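Local coordinates for adenylate cyclase (Hippeastrum hybrid cultivar, PDB 6YP4), which probably hydrolyses inorganic triphosphate as a metal-dependent triphosphatase of the CYTH family, despite its adenylate cyclase name, at residues A14-H26 with V139-E152. Numbering follows the deposited sequence.
Sequences AHQLLSDALSPFH and VYRWVEGLILELDE. With GCP (phosphomethylphosphonic acid guanylate ester), chain B; GCP (phosphomethylphosphonic acid guanylate ester), chain C.
Tyr140 lies with one face of its ring against Leu22, whose CB sits over that face, 3.8 Å from the ring centroid, in a CH-pi contact. With CG anti to its own carbonyl carbon (chi1 -55°), the ring is set between Leu22 on its face and His26, its OH toward Ser19; His26 turns a ring edge to it in an offset edge-to-face pair, planes at 70°. Further along the Leu22 side chain the packing stays dense: its CD2 meets Leu148 CD1 at 3.7 Å, and one turn earlier Leu18 CD2 abuts Leu150 CD1. Phe180 of helix 170-183 packs on both Leu18 and Leu22. This is the CYTH fold's antiparallel sheet with a helix laid on its outer surface: helix 14-22 runs 150° to strand 147-152 at an axis separation of 10.3 Å, while Glu149, on the other side of that strand, faces the bound GTP analogue. Where the chain leaves the helix, Arg141 N donates to Phe25 O at 3.2 Å, and His26 and Tyr140 form a non-hydrogen-bonded antiparallel pair. Next to them Trp142 drives its CD1 edge over the centre of the Phe25 ring, a T-shaped stack with Pro24 on the opposite face. The other flank is wetter and looser. Ser19 OG and Tyr140 OH do not bond directly but are bridged by one water held by both hydroxyls; a second, on Tyr140 OH, donates to Ser19 O and touches Ser19 OG only weakly. A phenylalanine in place of Tyr140 would probably leave both waters without the hydroxyl that holds them, and break the bridge to Ser19. Nearer the helix N-terminus, a third water lies in the plane of the His15 ring, 2.8 Å from NE2, and donates to Leu150 O; the same ring leans on the Leu150 side chain, with Glu152 OE1 no closer than 3.9 Å, at its CE1.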
loop_
_atom_site.group_PDB
_atom_site.type_symbol
_atom_site.label_atom_id
_atom_site.label_comp_id
_atom_site.label_asym_id
_atom_site.label_seq_id
_atom_site.Cartn_x
_atom_site.Cartn_y
_atom_site.Cartn_z
ATOM N N ALA A 14 16.868 -4.153 19.482
ATOM C CA ALA A 14 17.165 -3.831 18.087
ATOM C C ALA A 14 15.936 -3.265 17.398
ATOM O O ALA A 14 16.040 -2.296 16.642
ATOM C CB ALA A 14 17.687 -5.050 17.329
ATOM N N HIS A 15 14.759 -3.838 17.673
ATOM C CA HIS A 15 13.518 -3.342 17.075
ATOM C C HIS A 15 13.231 -1.907 17.510
ATOM O O HIS A 15 12.832 -1.065 16.691
ATOM C CB HIS A 15 12.356 -4.268 17.460
ATOM C CG HIS A 15 11.013 -3.797 16.986
ATOM N ND1 HIS A 15 10.213 -2.953 17.727
ATOM C CD2 HIS A 15 10.325 -4.062 15.848
ATOM C CE1 HIS A 15 9.095 -2.708 17.061
ATOM N NE2 HIS A 15 9.136 -3.375 15.921
ATOM N N GLN A 16 13.414 -1.621 18.798
ATOM C CA GLN A 16 13.266 -0.263 19.310
ATOM C C GLN A 16 14.170 0.715 18.569
ATOM O O GLN A 16 13.704 1.741 18.058
ATOM C CB GLN A 16 13.573 -0.244 20.809
ATOM C CG GLN A 16 13.650 1.148 21.432
ATOM C CD GLN A 16 12.283 1.810 21.556
ATOM O OE1 GLN A 16 11.309 1.189 21.993
ATOM N NE2 GLN A 16 12.207 3.075 21.175
ATOM N N LEU A 17 15.475 0.427 18.507
ATOM C CA LEU A 17 16.395 1.405 17.927
ATOM C C LEU A 17 16.170 1.563 16.416
ATOM O O LEU A 17 16.262 2.676 15.887
ATOM C CB LEU A 17 17.839 1.030 18.249
ATOM C CG LEU A 17 18.254 1.180 19.717
ATOM C CD1 LEU A 17 19.665 0.671 19.963
ATOM C CD2 LEU A 17 18.132 2.602 20.196
ATOM N N LEU A 18 15.824 0.485 15.701
ATOM C CA LEU A 18 15.484 0.664 14.282
ATOM C C LEU A 18 14.202 1.477 14.113
ATOM O O LEU A 18 14.102 2.321 13.203
ATOM C CB LEU A 18 15.351 -0.690 13.592
ATOM C CG LEU A 18 15.014 -0.680 12.098
ATOM C CD1 LEU A 18 15.937 0.213 11.330
ATOM C CD2 LEU A 18 15.077 -2.084 11.545
ATOM N N SER A 19 13.213 1.228 14.979
ATOM C CA SER A 19 11.967 1.982 14.940
ATOM C C SER A 19 12.233 3.479 15.079
ATOM O O SER A 19 11.684 4.295 14.321
ATOM C CB SER A 19 11.034 1.462 16.040
ATOM O OG SER A 19 9.819 2.194 16.109
ATOM N N ASP A 20 13.108 3.850 16.026
ATOM C CA ASP A 20 13.504 5.245 16.214
ATOM C C ASP A 20 14.247 5.776 15.002
ATOM O O ASP A 20 14.049 6.930 14.607
ATOM C CB ASP A 20 14.399 5.394 17.452
ATOM C CG ASP A 20 13.677 5.083 18.735
ATOM O OD1 ASP A 20 12.438 5.263 18.778
ATOM O OD2 ASP A 20 14.349 4.660 19.705
ATOM N N ALA A 21 15.137 4.959 14.418
ATOM C CA ALA A 21 15.906 5.412 13.259
ATOM C C ALA A 21 15.019 5.714 12.057
ATOM O O ALA A 21 15.348 6.598 11.261
ATOM C CB ALA A 21 16.964 4.375 12.877
ATOM N N LEU A 22 13.890 5.010 11.912
ATOM C CA LEU A 22 13.012 5.184 10.758
ATOM C C LEU A 22 11.846 6.128 11.009
ATOM O O LEU A 22 11.113 6.436 10.056
ATOM C CB LEU A 22 12.444 3.832 10.293
ATOM C CG LEU A 22 13.422 2.793 9.733
ATOM C CD1 LEU A 22 12.735 1.445 9.593
ATOM C CD2 LEU A 22 14.015 3.230 8.402
ATOM N N SER A 23 11.660 6.610 12.251
ATOM C CA SER A 23 10.514 7.446 12.621
ATOM C C SER A 23 10.321 8.676 11.728
ATOM O O SER A 23 9.173 9.101 11.546
ATOM C CB SER A 23 10.614 7.898 14.082
ATOM O OG SER A 23 11.767 8.696 14.297
ATOM N N PRO A 24 11.374 9.300 11.177
ATOM C CA PRO A 24 11.128 10.378 10.201
ATOM C C PRO A 24 10.441 9.915 8.935
ATOM O O PRO A 24 9.990 10.770 8.155
ATOM C CB PRO A 24 12.535 10.917 9.899
ATOM C CG PRO A 24 13.363 10.502 11.080
ATOM C CD PRO A 24 12.814 9.184 11.480
ATOM N N PHE A 25 10.315 8.607 8.708
ATOM C CA PHE A 25 9.721 8.101 7.476
ATOM C C PHE A 25 8.382 7.421 7.704
ATOM O O PHE A 25 7.821 6.838 6.766
ATOM C CB PHE A 25 10.703 7.154 6.787
ATOM C CG PHE A 25 12.079 7.731 6.648
ATOM C CD1 PHE A 25 12.388 8.576 5.589
ATOM C CD2 PHE A 25 13.058 7.447 7.580
ATOM C CE1 PHE A 25 13.652 9.127 5.470
ATOM C CE2 PHE A 25 14.322 7.988 7.468
ATOM C CZ PHE A 25 14.626 8.828 6.417
ATOM N N HIS A 26 7.830 7.538 8.906
ATOM C CA HIS A 26 6.683 6.738 9.295
ATOM C C HIS A 26 5.434 7.145 8.521
ATOM O O HIS A 26 5.075 8.329 8.464
ATOM C CB HIS A 26 6.441 6.891 10.789
ATOM C CG HIS A 26 5.250 6.136 11.276
ATOM N ND1 HIS A 26 4.029 6.733 11.499
ATOM C CD2 HIS A 26 5.095 4.826 11.590
ATOM C CE1 HIS A 26 3.172 5.825 11.931
ATOM N NE2 HIS A 26 3.794 4.656 11.988
ATOM N N VAL A 139 4.757 0.893 8.871
ATOM C CA VAL A 139 5.084 1.072 7.457
ATOM C C VAL A 139 5.802 2.398 7.280
ATOM O O VAL A 139 5.401 3.412 7.861
ATOM C CB VAL A 139 3.828 1.034 6.560
ATOM C CG1 VAL A 139 4.208 1.040 5.070
ATOM C CG2 VAL A 139 2.964 -0.159 6.901
ATOM N N TYR A 140 6.838 2.395 6.432
ATOM C CA TYR A 140 7.696 3.547 6.191
ATOM C C TYR A 140 7.899 3.718 4.693
ATOM O O TYR A 140 8.114 2.736 3.976
ATOM C CB TYR A 140 9.073 3.372 6.889
ATOM C CG TYR A 140 8.944 3.096 8.368
ATOM C CD1 TYR A 140 8.781 1.800 8.852
ATOM C CD2 TYR A 140 8.927 4.146 9.280
ATOM C CE1 TYR A 140 8.630 1.563 10.205
ATOM C CE2 TYR A 140 8.764 3.926 10.623
ATOM C CZ TYR A 140 8.639 2.632 11.084
ATOM O OH TYR A 140 8.466 2.433 12.424
ATOM N N ARG A 141 7.840 4.969 4.220
ATOM C CA ARG A 141 8.284 5.318 2.871
ATOM C C ARG A 141 9.700 5.885 2.970
ATOM O O ARG A 141 9.905 6.967 3.535
ATOM C CB ARG A 141 7.335 6.316 2.210
ATOM C CG ARG A 141 7.810 6.740 0.842
ATOM C CD ARG A 141 6.756 7.578 0.079
ATOM N NE ARG A 141 5.505 6.859 -0.144
ATOM C CZ ARG A 141 4.380 7.112 0.520
ATOM N NH1 ARG A 141 4.361 8.068 1.433
ATOM N NH2 ARG A 141 3.278 6.419 0.274
ATOM N N TRP A 142 10.677 5.155 2.416
ATOM C CA TRP A 142 12.104 5.412 2.582
ATOM C C TRP A 142 12.683 6.020 1.291
ATOM O O TRP A 142 11.933 6.565 0.462
ATOM C CB TRP A 142 12.779 4.096 3.003
ATOM C CG TRP A 142 14.170 4.278 3.492
ATOM C CD1 TRP A 142 14.620 5.276 4.298
ATOM C CD2 TRP A 142 15.310 3.468 3.176
ATOM N NE1 TRP A 142 15.967 5.131 4.517
ATOM C CE2 TRP A 142 16.415 4.030 3.836
ATOM C CE3 TRP A 142 15.500 2.316 2.404
ATOM C CZ2 TRP A 142 17.699 3.479 3.757
ATOM C CZ3 TRP A 142 16.783 1.776 2.318
ATOM C CH2 TRP A 142 17.859 2.359 2.992
ATOM N N VAL A 143 14.015 5.935 1.121
ATOM C CA VAL A 143 14.651 6.499 -0.070
ATOM C C VAL A 143 14.062 5.877 -1.347
ATOM O O VAL A 143 13.663 4.704 -1.379
ATOM C CB VAL A 143 16.183 6.338 -0.037
ATOM C CG1 VAL A 143 16.758 6.855 1.280
ATOM C CG2 VAL A 143 16.596 4.891 -0.270
ATOM N N GLU A 144 13.972 6.699 -2.395
ATOM C CA GLU A 144 13.411 6.321 -3.696
ATOM C C GLU A 144 11.991 5.780 -3.590
ATOM O O GLU A 144 11.553 4.997 -4.442
ATOM C CB GLU A 144 14.308 5.322 -4.435
ATOM C CG GLU A 144 15.751 5.770 -4.492
ATOM C CD GLU A 144 16.639 4.851 -5.313
ATOM O OE1 GLU A 144 17.834 4.724 -4.958
ATOM O OE2 GLU A 144 16.151 4.297 -6.317
ATOM N N GLY A 145 11.248 6.216 -2.572
ATOM C CA GLY A 145 9.888 5.753 -2.386
ATOM C C GLY A 145 9.759 4.309 -1.951
ATOM O O GLY A 145 8.634 3.803 -1.869
ATOM N N LEU A 146 10.869 3.624 -1.692
ATOM C CA LEU A 146 10.806 2.259 -1.184
ATOM C C LEU A 146 9.996 2.206 0.104
ATOM O O LEU A 146 10.094 3.094 0.956
ATOM C CB LEU A 146 12.222 1.729 -0.925
ATOM C CG LEU A 146 13.146 1.598 -2.146
ATOM C CD1 LEU A 146 14.612 1.421 -1.725
ATOM C CD2 LEU A 146 12.675 0.448 -3.041
ATOM N N ILE A 147 9.192 1.151 0.236
ATOM C CA ILE A 147 8.299 0.945 1.370
ATOM C C ILE A 147 8.929 -0.113 2.264
ATOM O O ILE A 147 9.142 -1.250 1.824
ATOM C CB ILE A 147 6.897 0.508 0.912
ATOM C CG1 ILE A 147 6.228 1.598 0.048
ATOM C CG2 ILE A 147 6.055 0.076 2.094
ATOM C CD1 ILE A 147 5.864 2.825 0.836
ATOM N N LEU A 148 9.224 0.257 3.506
ATOM C CA LEU A 148 9.740 -0.673 4.512
ATOM C C LEU A 148 8.638 -1.056 5.485
ATOM O O LEU A 148 7.864 -0.199 5.928
ATOM C CB LEU A 148 10.898 -0.049 5.290
ATOM C CG LEU A 148 12.093 0.526 4.523
ATOM C CD1 LEU A 148 13.035 1.206 5.496
ATOM C CD2 LEU A 148 12.829 -0.525 3.696
ATOM N N GLU A 149 8.571 -2.348 5.826
ATOM C CA GLU A 149 7.586 -2.870 6.767
ATOM C C GLU A 149 8.327 -3.514 7.924
ATOM O O GLU A 149 9.056 -4.493 7.719
ATOM C CB GLU A 149 6.662 -3.891 6.105
ATOM C CG GLU A 149 5.616 -3.288 5.184
ATOM C CD GLU A 149 5.321 -4.189 4.009
ATOM O OE1 GLU A 149 6.198 -4.308 3.135
ATOM O OE2 GLU A 149 4.229 -4.794 3.968
ATOM N N LEU A 150 8.160 -2.956 9.122
ATOM C CA LEU A 150 8.814 -3.430 10.336
ATOM C C LEU A 150 7.763 -4.150 11.170
ATOM O O LEU A 150 6.778 -3.537 11.598
ATOM C CB LEU A 150 9.419 -2.249 11.095
ATOM C CG LEU A 150 10.230 -2.508 12.362
ATOM C CD1 LEU A 150 11.538 -3.227 12.022
ATOM C CD2 LEU A 150 10.512 -1.209 13.106
ATOM N N ASP A 151 7.962 -5.446 11.394
ATOM C CA ASP A 151 6.937 -6.305 11.963
ATOM C C ASP A 151 7.311 -6.742 13.374
ATOM O O ASP A 151 8.476 -7.017 13.666
ATOM C CB ASP A 151 6.720 -7.553 11.096
ATOM C CG ASP A 151 5.968 -7.265 9.805
ATOM O OD1 ASP A 151 5.115 -6.326 9.763
ATOM O OD2 ASP A 151 6.207 -8.022 8.837
ATOM N N GLU A 152 6.311 -6.815 14.237
ATOM C CA GLU A 152 6.437 -7.411 15.558
ATOM C C GLU A 152 5.398 -8.520 15.606
ATOM O O GLU A 152 4.196 -8.246 15.706
ATOM C CB GLU A 152 6.229 -6.375 16.662
ATOM C CG GLU A 152 6.348 -6.928 18.083
ATOM C CD GLU A 152 6.222 -5.850 19.142
ATOM O OE1 GLU A 152 6.161 -4.655 18.775
ATOM O OE2 GLU A 152 6.180 -6.200 20.341
HETATM P PG GCP B . -1.486 11.108 -7.748
HETATM O O1G GCP B . -1.209 10.939 -9.212
HETATM O O2G GCP B . -2.969 11.001 -7.473
HETATM O O3G GCP B . -0.967 12.448 -7.288
HETATM C C3B GCP B . -0.620 9.772 -6.853
HETATM P PB GCP B . -0.886 10.017 -5.035
HETATM O O1B GCP B . -0.824 11.463 -4.638
HETATM O O2B GCP B . -2.171 9.365 -4.588
HETATM O O3A GCP B . 0.371 9.238 -4.316
HETATM P PA GCP B . 0.318 8.946 -2.699
HETATM O O1A GCP B . 1.703 9.255 -2.157
HETATM O O2A GCP B . -0.697 9.893 -2.094
HETATM O "O5'" GCP B . -0.157 7.351 -2.414
HETATM C "C5'" GCP B . -0.190 6.444 -3.507
HETATM C "C4'" GCP B . 1.269 6.155 -4.066
HETATM O "O4'" GCP B . 2.330 5.875 -2.957
HETATM C "C3'" GCP B . 1.240 5.092 -4.775
HETATM O "O3'" GCP B . 2.020 5.281 -5.981
HETATM C "C2'" GCP B . 1.802 3.835 -3.818
HETATM O "O2'" GCP B . 2.657 2.893 -4.567
HETATM C "C1'" GCP B . 2.397 4.319 -2.797
HETATM N N9 GCP B . 1.684 3.878 -1.533
HETATM C C8 GCP B . 0.774 4.671 -0.954
HETATM N N7 GCP B . 0.294 4.055 0.143
HETATM C C5 GCP B . 0.912 2.868 0.242
HETATM C C6 GCP B . 0.806 1.835 1.171
HETATM O O6 GCP B . 0.052 1.931 2.083
HETATM N N1 GCP B . 1.551 0.738 1.037
HETATM C C2 GCP B . 2.415 0.629 -0.008
HETATM N N2 GCP B . 3.178 -0.617 -0.052
HETATM N N3 GCP B . 2.519 1.636 -0.917
HETATM C C4 GCP B . 1.767 2.755 -0.790
HETATM P PG GCP C . 5.293 -11.504 5.029
HETATM O O1G GCP C . 6.778 -11.517 5.234
HETATM O O2G GCP C . 4.582 -11.169 6.321
HETATM O O3G GCP C . 4.841 -12.851 4.521
HETATM C C3B GCP C . 4.907 -10.218 3.790
HETATM P PB GCP C . 3.082 -10.245 3.466
HETATM O O1B GCP C . 2.531 -11.641 3.419
HETATM O O2B GCP C . 2.347 -9.383 4.463
HETATM O O3A GCP C . 2.908 -9.579 1.973
HETATM P PA GCP C . 1.413 -9.126 1.462
HETATM O O1A GCP C . 1.298 -9.567 0.013
HETATM O O2A GCP C . 0.396 -9.862 2.309
HETATM O "O5'" GCP C . 1.214 -7.461 1.659
HETATM C "C5'" GCP C . 2.354 -6.669 1.961
HETATM C "C4'" GCP C . 3.377 -6.638 0.746
HETATM O "O4'" GCP C . 2.709 -6.399 -0.642
HETATM C "C3'" GCP C . 4.179 -5.656 0.903
HETATM O "O3'" GCP C . 5.532 -6.065 0.585
HETATM C "C2'" GCP C . 3.630 -4.399 -0.062
HETATM O "O2'" GCP C . 4.731 -3.661 -0.711
HETATM C "C1'" GCP C . 2.792 -4.858 -0.909
HETATM N N9 GCP C . 1.440 -4.203 -0.699
HETATM C C8 GCP C . 0.501 -4.803 0.043
HETATM N N7 GCP C . -0.595 -4.024 0.073
HETATM C C5 GCP C . -0.332 -2.928 -0.657
HETATM C C6 GCP C . -1.097 -1.805 -0.963
HETATM O O6 GCP C . -2.203 -1.708 -0.546
HETATM N N1 GCP C . -0.587 -0.838 -1.726
HETATM C C2 GCP C . 0.682 -0.950 -2.205
HETATM N N2 GCP C . 1.134 0.169 -3.028
HETATM N N3 GCP C . 1.431 -2.046 -1.905
HETATM C C4 GCP C . 0.922 -3.034 -1.131
HETATM O O HOH W 1 6.817 -2.925 14.425
HETATM O O HOH W 2 9.169 4.756 14.021
HETATM O O HOH W 3 7.578 1.174 14.710
#